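Local coordinates for protein endoglucanase (Uncultured bacterium, PDB 3X17) that probably hydrolyses internal beta-1,4-glucosidic bonds of cellulose, as an endoglucanase of glycoside hydrolase family 9 that carries an N-terminal Ig-like domain, at residues G434-A439 with D467-V472; P114-V119 with A461-L466; W342-L347 with H357-R362; K299-A304 with V349-A354. One frame throughout, in Å; residues are numbered along the deposited sequence.

How the interactions relate
The four contacts form two pairs within the family 9 catalytic region, with centres 33 to 35 Å apart from one pair to the other. Interactions 1 and 2 share helix 456-469 and are fully buried: the first joins polar side chains through a water beside van der Waals packing, while the second sets a tyrosine ring against two leucines, one of them over its face. Interactions 3 and 4 share helix 337-351 and lie farther from the centre of the chain. Interaction 3 is a buried, wholly apolar packing of two successive helices; interaction 4 is a thinner methyl contact at the surface, flanked by charged groups. Leu347 touches Ala304 between these last two, much as Leu470 touches Tyr116 between the first two.

Interaction 1: G434-A439 with D467-V472; sequences GSNKEA and DYVLGV
Asn436 OD1 and Tyr468 OH reach for each other through one water, which Ser435 also holds. The water donates to Ser435 OG at 2.6 Å and to Asn436 OD1 at 2.8 Å, and it is hydrogen-bonded to Tyr468 OH at 2.7 Å, lying at the edge of the tyrosine ring and in its plane. No hydrogen bond passes directly between the segments. The closest direct approach is Asn436 OD1 to Tyr468 CE2 at 3.8 Å, where amide and ring stand nearly upright to each other, their planes 84° apart. Beside it, Val469 CG1 packs against Asn436 CG at 4.1 Å, the two side chains sliding past one another in opposite senses. With CG opposite its backbone N (chi1 167°), Tyr468 carries its hydroxyl over to the start of the facing helix. Asn436 keeps its amide turned by a second tie, ND2 to the carbonyl of Val508, and Ser435 OG is bonded in turn to Pro511 O. The contact closes one end of a helical hairpin: the first turn of helix 435-452, with Gly434 at its N-cap, lies against the last turn of helix 456-469, part of the (alpha/alpha)6 barrel. Next to Tyr468, Asp467 turns to the Ig-like domain, where Asn21 and Gln32 bond its carboxylate. In this buried setting the water bonds Ser435 and Asn436 on one side and Tyr468 on the other, bridging hydroxyl and amide groups too far apart to bond directly, and the Val508 tie probably fixes which amide end faces it.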
loop_
_atom_site.group_PDB
_atom_site.type_symbol
_atom_site.label_atom_id
_atom_site.label_comp_id
_atom_site.label_asym_id
_atom_site.label_seq_id
_atom_site.Cartn_x
_atom_site.Cartn_y
_atom_site.Cartn_z
ATOM N N GLY A 434 7.271 7.651 0.804
ATOM C CA GLY A 434 6.319 6.561 1.026
ATOM C C GLY A 434 5.853 6.424 2.476
ATOM O O GLY A 434 5.325 5.377 2.875
ATOM N N SER A 435 5.996 7.485 3.263
ATOM C CA SER A 435 5.548 7.441 4.639
ATOM C C SER A 435 4.092 6.978 4.809
ATOM O O SER A 435 3.783 6.257 5.744
ATOM C CB SER A 435 5.793 8.778 5.343
ATOM O OG SER A 435 4.840 9.722 4.911
ATOM N N ASN A 436 3.202 7.393 3.916
ATOM C CA ASN A 436 1.840 6.884 3.955
ATOM C C ASN A 436 1.767 5.363 3.857
ATOM O O ASN A 436 1.031 4.702 4.590
ATOM C CB ASN A 436 1.019 7.511 2.841
ATOM C CG ASN A 436 0.685 8.965 3.123
ATOM O OD1 ASN A 436 0.919 9.457 4.226
ATOM N ND2 ASN A 436 0.138 9.654 2.134
ATOM N N LYS A 437 2.545 4.799 2.952
ATOM C CA LYS A 437 2.549 3.360 2.770
ATOM C C LYS A 437 3.043 2.668 4.051
ATOM O O LYS A 437 2.470 1.668 4.517
ATOM C CB LYS A 437 3.432 2.999 1.571
ATOM C CG LYS A 437 3.567 1.487 1.311
ATOM C CD LYS A 437 4.700 0.916 2.110
ATOM C CE LYS A 437 6.048 1.523 1.662
ATOM N NZ LYS A 437 7.159 0.487 1.794
ATOM N N GLU A 438 4.116 3.207 4.607
ATOM C CA GLU A 438 4.705 2.728 5.858
ATOM C C GLU A 438 3.710 2.759 7.034
ATOM O O GLU A 438 3.633 1.796 7.811
ATOM C CB GLU A 438 5.978 3.548 6.183
ATOM C CG GLU A 438 6.637 3.184 7.502
ATOM C CD GLU A 438 7.923 3.970 7.787
ATOM O OE1 GLU A 438 8.609 4.411 6.829
ATOM O OE2 GLU A 438 8.280 4.079 8.978
ATOM N N ALA A 439 2.902 3.821 7.112
ATOM C CA ALA A 439 1.819 3.894 8.105
ATOM C C ALA A 439 0.878 2.716 7.926
ATOM O O ALA A 439 0.506 2.042 8.899
ATOM C CB ALA A 439 1.044 5.184 7.964
ATOM N N ASP A 467 -7.890 6.638 8.952
ATOM C CA ASP A 467 -8.305 8.013 9.284
ATOM C C ASP A 467 -7.227 9.009 8.889
ATOM O O ASP A 467 -7.529 10.115 8.447
ATOM C CB ASP A 467 -8.640 8.207 10.783
ATOM C CG ASP A 467 -9.836 7.345 11.257
ATOM O OD1 ASP A 467 -10.763 7.024 10.453
ATOM O OD2 ASP A 467 -9.881 7.052 12.474
ATOM N N TYR A 468 -5.979 8.639 9.151
ATOM C CA TYR A 468 -4.856 9.538 8.943
ATOM C C TYR A 468 -4.629 9.860 7.458
ATOM O O TYR A 468 -4.518 11.036 7.089
ATOM C CB TYR A 468 -3.579 8.974 9.566
ATOM C CG TYR A 468 -2.332 9.710 9.119
ATOM C CD1 TYR A 468 -1.923 10.881 9.760
ATOM C CD2 TYR A 468 -1.496 9.177 8.139
ATOM C CE1 TYR A 468 -0.769 11.553 9.349
ATOM C CE2 TYR A 468 -0.321 9.814 7.770
ATOM C CZ TYR A 468 0.024 11.013 8.357
ATOM O OH TYR A 468 1.162 11.681 7.935
ATOM N N VAL A 469 -4.673 8.838 6.597
ATOM C CA VAL A 469 -4.459 9.085 5.173
ATOM C C VAL A 469 -5.690 9.702 4.538
ATOM O O VAL A 469 -5.631 10.146 3.381
ATOM C CB VAL A 469 -4.032 7.830 4.346
ATOM C CG1 VAL A 469 -2.690 7.248 4.821
ATOM C CG2 VAL A 469 -5.137 6.789 4.315
ATOM N N LEU A 470 -6.797 9.741 5.284
ATOM C CA LEU A 470 -8.028 10.268 4.738
ATOM C C LEU A 470 -8.456 11.562 5.400
ATOM O O LEU A 470 -9.610 11.966 5.283
ATOM C CB LEU A 470 -9.162 9.226 4.769
ATOM C CG LEU A 470 -8.984 8.080 3.772
ATOM C CD1 LEU A 470 -10.023 6.982 4.026
ATOM C CD2 LEU A 470 -9.123 8.573 2.331
ATOM N N GLY A 471 -7.523 12.207 6.098
ATOM C CA GLY A 471 -7.724 13.601 6.509
ATOM C C GLY A 471 -7.449 13.907 7.976
ATOM O O GLY A 471 -7.454 15.085 8.386
ATOM N N VAL A 472 -7.138 12.874 8.761
ATOM C CA VAL A 472 -6.765 13.089 10.157
ATOM C C VAL A 472 -5.260 13.306 10.293
ATOM O O VAL A 472 -4.518 12.428 10.719
ATOM C CB VAL A 472 -7.321 11.986 11.134
ATOM C CG1 VAL A 472 -6.987 12.343 12.617
ATOM C CG2 VAL A 472 -8.843 11.886 11.001
HETATM O O HOH W 1 2.642 10.139 6.262
#

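Interaction 2: P114-V119 with A461-L466; sequences PVYRDV and AALAQL
Tyr116, in the first turn of helix 115-130, and Leu466, near the end of helix 456-469, make the nearest backbone approach with CA atoms 9.4 Å apart, a gap spanned by long side chains that come from opposite directions. Leu466 CD1 sits over one face of the tyrosine ring in a CH-pi contact, 3.9 Å from the ring centroid and 22° off its normal. The methyl leans toward CE1, which it meets at 3.7 Å. The hydroxyl end goes farther, lying alongside the leucine stem with Tyr116 OH 3.5 Å from Leu466 CB. On the other face of the ring Val115 CG2 stands 3.7 Å above the plane, so the ring is held between a methyl of the preceding residue and one of the partner helix. One turn back from Leu466, Leu463 adds CD1, 3.9 Å from Tyr116 CE2. With CG trans to its N (chi1 176°), the leucine brings this methyl to the tyrosine although the first bond of its side chain does not aim there. The contact joins two helices of the (alpha/alpha)6 barrel whose segments lie 342 residues apart in the chain, and Phe556 of the C-terminal helix 543-558 touches Tyr116, Leu463 and Leu466 alike. A serine in place of Tyr116 would probably leave Leu466 CD1 without the aromatic face it rests on and open a gap between the helices. Gln465 packs on Ala439 and Leu440 of helix 435-452, while its NE2 bonds Ala461 O, one turn back in its own helix, at 3.0 Å, and also Gly423 O.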
loop_
_atom_site.group_PDB
_atom_site.type_symbol
_atom_site.label_atom_id
_atom_site.label_comp_id
_atom_site.label_asym_id
_atom_site.label_seq_id
_atom_site.Cartn_x
_atom_site.Cartn_y
_atom_site.Cartn_z
ATOM N N PRO A 114 -21.308 2.235 5.569
ATOM C CA PRO A 114 -20.286 1.236 5.227
ATOM C C PRO A 114 -19.179 1.849 4.344
ATOM O O PRO A 114 -18.987 1.457 3.194
ATOM C CB PRO A 114 -21.084 0.176 4.480
ATOM C CG PRO A 114 -22.181 0.974 3.780
ATOM C CD PRO A 114 -22.529 2.096 4.746
ATOM N N VAL A 115 -18.470 2.835 4.881
ATOM C CA VAL A 115 -17.692 3.718 4.029
ATOM C C VAL A 115 -16.470 3.034 3.402
ATOM O O VAL A 115 -15.940 3.518 2.410
ATOM C CB VAL A 115 -17.253 4.985 4.780
ATOM C CG1 VAL A 115 -18.494 5.765 5.246
ATOM C CG2 VAL A 115 -16.348 4.623 5.971
ATOM N N TYR A 116 -16.010 1.930 3.983
ATOM C CA TYR A 116 -14.773 1.346 3.499
ATOM C C TYR A 116 -15.026 0.401 2.348
ATOM O O TYR A 116 -14.082 -0.077 1.739
ATOM C CB TYR A 116 -13.965 0.689 4.614
ATOM C CG TYR A 116 -13.286 1.740 5.452
ATOM C CD1 TYR A 116 -12.330 2.565 4.884
ATOM C CD2 TYR A 116 -13.751 2.050 6.744
ATOM C CE1 TYR A 116 -11.804 3.654 5.579
ATOM C CE2 TYR A 116 -13.164 3.077 7.488
ATOM C CZ TYR A 116 -12.217 3.902 6.873
ATOM O OH TYR A 116 -11.624 4.927 7.562
ATOM N N ARG A 117 -16.300 0.207 2.005
ATOM C CA ARG A 117 -16.635 -0.496 0.776
ATOM C C ARG A 117 -16.265 0.348 -0.436
ATOM O O ARG A 117 -15.740 -0.162 -1.413
ATOM C CB ARG A 117 -18.123 -0.871 0.743
ATOM C CG ARG A 117 -18.427 -2.146 1.527
ATOM C CD ARG A 117 -19.911 -2.514 1.497
ATOM N NE ARG A 117 -20.209 -3.527 2.508
ATOM C CZ ARG A 117 -21.403 -3.708 3.065
ATOM N NH1 ARG A 117 -22.438 -2.943 2.712
ATOM N NH2 ARG A 117 -21.555 -4.649 3.993
ATOM N N ASP A 118 -16.565 1.638 -0.371
ATOM C CA ASP A 118 -16.228 2.550 -1.445
ATOM C C ASP A 118 -14.736 2.859 -1.475
ATOM O O ASP A 118 -14.178 3.050 -2.545
ATOM C CB ASP A 118 -17.028 3.850 -1.320
ATOM C CG ASP A 118 -18.524 3.609 -1.388
ATOM O OD1 ASP A 118 -18.979 2.930 -2.338
ATOM O OD2 ASP A 118 -19.201 3.938 -0.405
ATOM N N VAL A 119 -14.124 2.989 -0.303
ATOM C CA VAL A 119 -12.666 3.184 -0.236
ATOM C C VAL A 119 -11.945 1.979 -0.868
ATOM O O VAL A 119 -11.098 2.143 -1.745
ATOM C CB VAL A 119 -12.167 3.359 1.219
ATOM C CG1 VAL A 119 -10.658 3.323 1.270
ATOM C CG2 VAL A 119 -12.678 4.639 1.799
ATOM N N ALA A 461 -5.918 1.111 16.417
ATOM C CA ALA A 461 -4.697 1.718 15.917
ATOM C C ALA A 461 -4.572 1.540 14.407
ATOM O O ALA A 461 -4.059 2.415 13.736
ATOM C CB ALA A 461 -3.456 1.167 16.640
ATOM N N ALA A 462 -4.994 0.389 13.883
ATOM C CA ALA A 462 -5.004 0.163 12.447
ATOM C C ALA A 462 -6.007 1.101 11.774
ATOM O O ALA A 462 -5.701 1.726 10.746
ATOM C CB ALA A 462 -5.350 -1.301 12.135
ATOM N N LEU A 463 -7.207 1.206 12.332
ATOM C CA LEU A 463 -8.211 2.110 11.754
ATOM C C LEU A 463 -7.648 3.522 11.668
ATOM O O LEU A 463 -7.909 4.256 10.706
ATOM C CB LEU A 463 -9.492 2.144 12.595
ATOM C CG LEU A 463 -10.579 3.123 12.145
ATOM C CD1 LEU A 463 -10.994 2.811 10.670
ATOM C CD2 LEU A 463 -11.801 2.952 13.056
ATOM N N ALA A 464 -6.887 3.893 12.684
ATOM C CA ALA A 464 -6.319 5.235 12.766
ATOM C C ALA A 464 -5.390 5.535 11.571
ATOM O O ALA A 464 -5.082 6.711 11.291
ATOM C CB ALA A 464 -5.562 5.389 14.081
ATOM N N GLN A 465 -4.917 4.491 10.898
ATOM C CA GLN A 465 -4.057 4.703 9.711
ATOM C C GLN A 465 -4.880 5.052 8.468
ATOM O O GLN A 465 -4.485 5.914 7.670
ATOM C CB GLN A 465 -3.185 3.477 9.423
ATOM C CG GLN A 465 -2.353 3.077 10.599
ATOM C CD GLN A 465 -1.790 4.284 11.321
ATOM O OE1 GLN A 465 -1.219 5.194 10.682
ATOM N NE2 GLN A 465 -1.965 4.324 12.665
ATOM N N LEU A 466 -6.052 4.434 8.354
ATOM C CA LEU A 466 -7.050 4.912 7.409
ATOM C C LEU A 466 -7.520 6.337 7.708
ATOM O O LEU A 466 -7.558 7.162 6.803
ATOM C CB LEU A 466 -8.226 3.949 7.310
ATOM C CG LEU A 466 -7.942 2.546 6.772
ATOM C CD1 LEU A 466 -9.119 1.633 7.063
ATOM C CD2 LEU A 466 -7.765 2.610 5.249
#

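Interaction 3: W342-L347 with H357-R362; sequences WAAVEL and HDYIAR
Ile360 lays its long branch across helix 342-347: CD1 ends 3.7 Å from Val345 CA and 3.8 Å from Val345 CG2, while CG1, one bond back, rests 3.8 Å from Ala344 CB. The isoleucine and valine side chains cross at about a right angle, so that the branch covers backbone as well as methyl. Its reach depends on CG1 lying opposite the carbonyl carbon (chi1 -57°) and CD1 continuing in an extended chain. Ala344 is met by both Ile360 and Tyr359. Its CB points into the partner helix and touches Tyr359 CD1 as well, at 3.8 Å, approaching that ring obliquely. These two helices, 337-351 and 354-366, follow each other in the chain with only a tight link between them and form a helical hairpin in the (alpha/alpha)6 domain. Segments 342-347 and 357-362 run at 138° between their N-to-C directions, their axes 8.7 Å apart at closest, a closeness consistent with the small side chain of Ala344. No hydrogen bond or salt bridge passes between the segments; the contact is apolar. Trp308 of helix 294-312 packs on Ala344 and meets the Tyr359 ring edge-to-face, while Phe341 covers Ile360 from the alanine's own helix. The side chain of Tyr359 lies about 10 Å from a bound calcium ion. Turned away from this interface, Trp342 NE1 gives a weak, bent bond to Glu346 OE2, and Glu346 OE1 forms a salt bridge with Arg287 of helix 272-288.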
loop_
_atom_site.group_PDB
_atom_site.type_symbol
_atom_site.label_atom_id
_atom_site.label_comp_id
_atom_site.label_asym_id
_atom_site.label_seq_id
_atom_site.Cartn_x
_atom_site.Cartn_y
_atom_site.Cartn_z
ATOM N N TRP A 342 10.883 -15.834 2.469
ATOM C CA TRP A 342 9.459 -15.696 2.136
ATOM C C TRP A 342 9.047 -16.696 1.062
ATOM O O TRP A 342 8.030 -17.364 1.172
ATOM C CB TRP A 342 9.160 -14.267 1.703
ATOM C CG TRP A 342 7.772 -14.058 1.182
ATOM C CD1 TRP A 342 6.617 -14.571 1.691
ATOM C CD2 TRP A 342 7.386 -13.120 0.175
ATOM N NE1 TRP A 342 5.532 -14.075 1.003
ATOM C CE2 TRP A 342 5.979 -13.178 0.066
ATOM C CE3 TRP A 342 8.103 -12.298 -0.708
ATOM C CZ2 TRP A 342 5.273 -12.486 -0.933
ATOM C CZ3 TRP A 342 7.406 -11.631 -1.718
ATOM C CH2 TRP A 342 6.000 -11.709 -1.801
ATOM N N ALA A 343 9.878 -16.829 0.037
ATOM C CA ALA A 343 9.612 -17.803 -1.013
ATOM C C ALA A 343 9.596 -19.229 -0.461
ATOM O O ALA A 343 8.687 -20.005 -0.768
ATOM C CB ALA A 343 10.639 -17.652 -2.167
ATOM N N ALA A 344 10.597 -19.572 0.350
ATOM C CA ALA A 344 10.596 -20.876 1.047
ATOM C C ALA A 344 9.313 -21.180 1.823
ATOM O O ALA A 344 8.727 -22.249 1.663
ATOM C CB ALA A 344 11.840 -21.045 1.946
ATOM N N VAL A 345 8.865 -20.240 2.641
ATOM C CA VAL A 345 7.608 -20.409 3.388
ATOM C C VAL A 345 6.448 -20.707 2.449
ATOM O O VAL A 345 5.761 -21.709 2.620
ATOM C CB VAL A 345 7.285 -19.152 4.251
ATOM C CG1 VAL A 345 5.863 -19.230 4.816
ATOM C CG2 VAL A 345 8.306 -19.032 5.391
ATOM N N GLU A 346 6.227 -19.839 1.458
ATOM C CA GLU A 346 5.050 -19.976 0.570
ATOM C C GLU A 346 5.070 -21.291 -0.234
ATOM O O GLU A 346 4.047 -21.957 -0.400
ATOM C CB GLU A 346 4.930 -18.777 -0.370
ATOM C CG GLU A 346 4.915 -17.435 0.355
ATOM C CD GLU A 346 3.761 -17.292 1.361
ATOM O OE1 GLU A 346 2.873 -18.175 1.423
ATOM O OE2 GLU A 346 3.695 -16.245 2.033
ATOM N N LEU A 347 6.247 -21.681 -0.700
ATOM C CA LEU A 347 6.379 -22.948 -1.394
ATOM C C LEU A 347 6.133 -24.129 -0.447
ATOM O O LEU A 347 5.494 -25.107 -0.833
ATOM C CB LEU A 347 7.756 -23.060 -2.073
ATOM C CG LEU A 347 7.778 -22.379 -3.460
ATOM C CD1 LEU A 347 9.199 -22.023 -3.905
ATOM C CD2 LEU A 347 7.096 -23.292 -4.470
ATOM N N HIS A 357 11.034 -26.472 3.658
ATOM C CA HIS A 357 11.155 -26.303 5.123
ATOM C C HIS A 357 12.606 -26.416 5.618
ATOM O O HIS A 357 13.007 -25.703 6.536
ATOM C CB HIS A 357 10.228 -27.246 5.901
ATOM C CG HIS A 357 10.166 -26.937 7.362
ATOM N ND1 HIS A 357 9.191 -26.127 7.905
ATOM C CD2 HIS A 357 11.049 -27.183 8.360
ATOM C CE1 HIS A 357 9.460 -25.908 9.178
ATOM N NE2 HIS A 357 10.578 -26.544 9.482
ATOM N N ASP A 358 13.394 -27.273 4.972
ATOM C CA ASP A 358 14.834 -27.350 5.231
ATOM C C ASP A 358 15.490 -25.979 5.130
ATOM O O ASP A 358 16.299 -25.599 5.990
ATOM C CB ASP A 358 15.535 -28.330 4.268
ATOM C CG ASP A 358 15.244 -29.803 4.594
ATOM O OD1 ASP A 358 14.687 -30.091 5.667
ATOM O OD2 ASP A 358 15.505 -30.679 3.736
ATOM N N TYR A 359 15.152 -25.226 4.082
ATOM C CA TYR A 359 15.762 -23.914 3.927
ATOM C C TYR A 359 15.395 -23.057 5.126
ATOM O O TYR A 359 16.249 -22.402 5.733
ATOM C CB TYR A 359 15.341 -23.234 2.616
ATOM C CG TYR A 359 16.021 -21.891 2.392
ATOM C CD1 TYR A 359 15.468 -20.735 2.894
ATOM C CD2 TYR A 359 17.246 -21.800 1.727
ATOM C CE1 TYR A 359 16.055 -19.518 2.722
ATOM C CE2 TYR A 359 17.871 -20.575 1.584
ATOM C CZ TYR A 359 17.243 -19.436 2.063
ATOM O OH TYR A 359 17.805 -18.194 1.916
ATOM N N ILE A 360 14.124 -23.117 5.515
ATOM C CA ILE A 360 13.651 -22.328 6.651
ATOM C C ILE A 360 14.407 -22.700 7.940
ATOM O O ILE A 360 14.923 -21.823 8.628
ATOM C CB ILE A 360 12.142 -22.448 6.848
ATOM C CG1 ILE A 360 11.397 -22.024 5.564
ATOM C CG2 ILE A 360 11.700 -21.593 8.021
ATOM C CD1 ILE A 360 9.897 -22.450 5.532
ATOM N N ALA A 361 14.527 -23.999 8.204
ATOM C CA ALA A 361 15.179 -24.486 9.435
ATOM C C ALA A 361 16.663 -24.117 9.477
ATOM O O ALA A 361 17.172 -23.697 10.511
ATOM C CB ALA A 361 14.988 -26.021 9.593
ATOM N N ARG A 362 17.330 -24.215 8.332
ATOM C CA ARG A 362 18.717 -23.765 8.182
ATOM C C ARG A 362 18.862 -22.286 8.545
ATOM O O ARG A 362 19.740 -21.908 9.354
ATOM C CB ARG A 362 19.208 -24.026 6.754
ATOM C CG ARG A 362 20.696 -23.761 6.514
ATOM C CD ARG A 362 21.098 -23.968 5.019
ATOM N NE ARG A 362 20.118 -24.766 4.274
ATOM C CZ ARG A 362 19.757 -24.546 3.003
ATOM N NH1 ARG A 362 20.310 -23.555 2.303
ATOM N NH2 ARG A 362 18.840 -25.323 2.426
#

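Interaction 4: K299-A304 with V349-A354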
loop_
_atom_site.group_PDB
_atom_site.type_symbol
_atom_site.label_atom_id
_atom_site.label_comp_id
_atom_site.label_asym_id
_atom_site.label_seq_id
_atom_site.Cartn_x
_atom_site.Cartn_y
_atom_site.Cartn_z
ATOM N N LYS A 299 0.057 -23.471 -12.993
ATOM C CA LYS A 299 1.043 -22.733 -13.747
ATOM C C LYS A 299 1.811 -21.831 -12.785
ATOM O O LYS A 299 3.039 -21.711 -12.881
ATOM C CB LYS A 299 0.373 -21.901 -14.849
ATOM C CG LYS A 299 1.352 -21.069 -15.717
ATOM C CD LYS A 299 0.543 -20.117 -16.608
ATOM C CE LYS A 299 1.308 -19.705 -17.849
ATOM N NZ LYS A 299 0.657 -18.526 -18.513
ATOM N N ALA A 300 1.096 -21.212 -11.841
ATOM C CA ALA A 300 1.785 -20.332 -10.908
ATOM C C ALA A 300 2.726 -21.194 -10.088
ATOM O O ALA A 300 3.864 -20.812 -9.855
ATOM C CB ALA A 300 0.832 -19.548 -10.036
ATOM N N LEU A 301 2.296 -22.418 -9.784
ATOM C CA LEU A 301 3.096 -23.298 -8.930
ATOM C C LEU A 301 4.319 -23.753 -9.677
ATOM O O LEU A 301 5.406 -23.762 -9.114
ATOM C CB LEU A 301 2.298 -24.505 -8.428
ATOM C CG LEU A 301 3.090 -25.636 -7.745
ATOM C CD1 LEU A 301 3.791 -25.134 -6.488
ATOM C CD2 LEU A 301 2.202 -26.888 -7.449
ATOM N N ALA A 302 4.167 -24.056 -10.970
ATOM C CA ALA A 302 5.314 -24.525 -11.769
ATOM C C ALA A 302 6.373 -23.444 -11.862
ATOM O O ALA A 302 7.569 -23.708 -11.689
ATOM C CB ALA A 302 4.871 -24.981 -13.175
ATOM N N ALA A 303 5.920 -22.216 -12.102
ATOM C CA ALA A 303 6.811 -21.084 -12.195
ATOM C C ALA A 303 7.580 -20.893 -10.885
ATOM O O ALA A 303 8.795 -20.673 -10.893
ATOM C CB ALA A 303 6.019 -19.836 -12.526
ATOM N N ALA A 304 6.864 -20.930 -9.763
ATOM C CA ALA A 304 7.506 -20.738 -8.448
ATOM C C ALA A 304 8.577 -21.804 -8.222
ATOM O O ALA A 304 9.659 -21.516 -7.695
ATOM C CB ALA A 304 6.467 -20.763 -7.281
ATOM N N VAL A 349 4.269 -24.048 2.168
ATOM C CA VAL A 349 2.864 -24.018 2.583
ATOM C C VAL A 349 1.996 -24.718 1.564
ATOM O O VAL A 349 1.097 -25.472 1.946
ATOM C CB VAL A 349 2.317 -22.573 2.786
ATOM C CG1 VAL A 349 0.791 -22.589 2.848
ATOM C CG2 VAL A 349 2.887 -21.940 4.038
ATOM N N VAL A 350 2.233 -24.476 0.271
ATOM C CA VAL A 350 1.381 -25.088 -0.782
ATOM C C VAL A 350 1.794 -26.519 -1.208
ATOM O O VAL A 350 0.950 -27.307 -1.660
ATOM C CB VAL A 350 1.246 -24.151 -2.030
ATOM C CG1 VAL A 350 2.585 -23.974 -2.755
ATOM C CG2 VAL A 350 0.119 -24.616 -2.984
ATOM N N THR A 351 3.078 -26.859 -1.076
ATOM C CA THR A 351 3.545 -28.194 -1.491
ATOM C C THR A 351 3.754 -29.164 -0.327
ATOM O O THR A 351 3.756 -30.363 -0.528
ATOM C CB THR A 351 4.862 -28.167 -2.308
ATOM O OG1 THR A 351 5.967 -27.862 -1.440
ATOM C CG2 THR A 351 4.788 -27.146 -3.488
ATOM N N GLY A 352 4.109 -28.633 0.836
ATOM C CA GLY A 352 4.360 -29.460 1.989
ATOM C C GLY A 352 5.730 -30.102 1.957
ATOM O O GLY A 352 6.094 -30.795 2.884
ATOM N N ARG A 353 6.528 -29.793 0.937
ATOM C CA ARG A 353 7.799 -30.478 0.729
ATOM C C ARG A 353 8.930 -30.062 1.677
ATOM O O ARG A 353 9.158 -28.854 1.958
ATOM C CB ARG A 353 8.248 -30.333 -0.707
ATOM C CG ARG A 353 7.953 -31.546 -1.540
ATOM C CD ARG A 353 8.544 -31.375 -2.919
ATOM N NE ARG A 353 7.447 -31.260 -3.848
ATOM C CZ ARG A 353 7.188 -30.212 -4.608
ATOM N NH1 ARG A 353 8.067 -29.235 -4.746
ATOM N NH2 ARG A 353 6.088 -30.232 -5.335
ATOM N N ALA A 354 9.643 -31.084 2.154
ATOM C CA ALA A 354 10.792 -30.904 3.023
ATOM C C ALA A 354 11.847 -29.942 2.466
ATOM O O ALA A 354 12.468 -29.171 3.230
ATOM C CB ALA A 354 11.431 -32.269 3.358
#
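Leu301 turns its CG to the far side from its backbone N (chi1 169°), and its second torsion swings CD1 out toward the end of helix 337-351. There Thr351 has its OG1 tucked between its own N and carbonyl carbon (chi1 73°), which leaves CG2 to face the leucine. The two methyls, Leu301 CD1 and Thr351 CG2, meet at 3.7 Å, the shortest approach of the contact. Val350 CG1 joins from the preceding residue, 4.1 Å from Leu301 CD1, so one leucine methyl serves both partners. The threonine hydroxyl works locally: OG1 accepts from Arg353 N at 3.1 Å and a nearly straight 164°, closing an ST turn around Gly352, whose positive phi ends the helix, and it is also bonded to Leu347 O. Arg353 lays a face of its guanidinium over Thr351 CB, 3.8 Å from the plane, and NH2 forms a salt bridge to Glu305. A glycine at Thr351 would probably leave Arg353 N without its ST-turn acceptor and Leu301 CD1 without its nearest methyl. The contact lies at the surface, joining helix 294-312 to the C-terminal end of helix 337-351, with helix 272-288 supplying Ala286 against Leu301 and helix 221-235 placing Phe234 on Ala300 and Ala303.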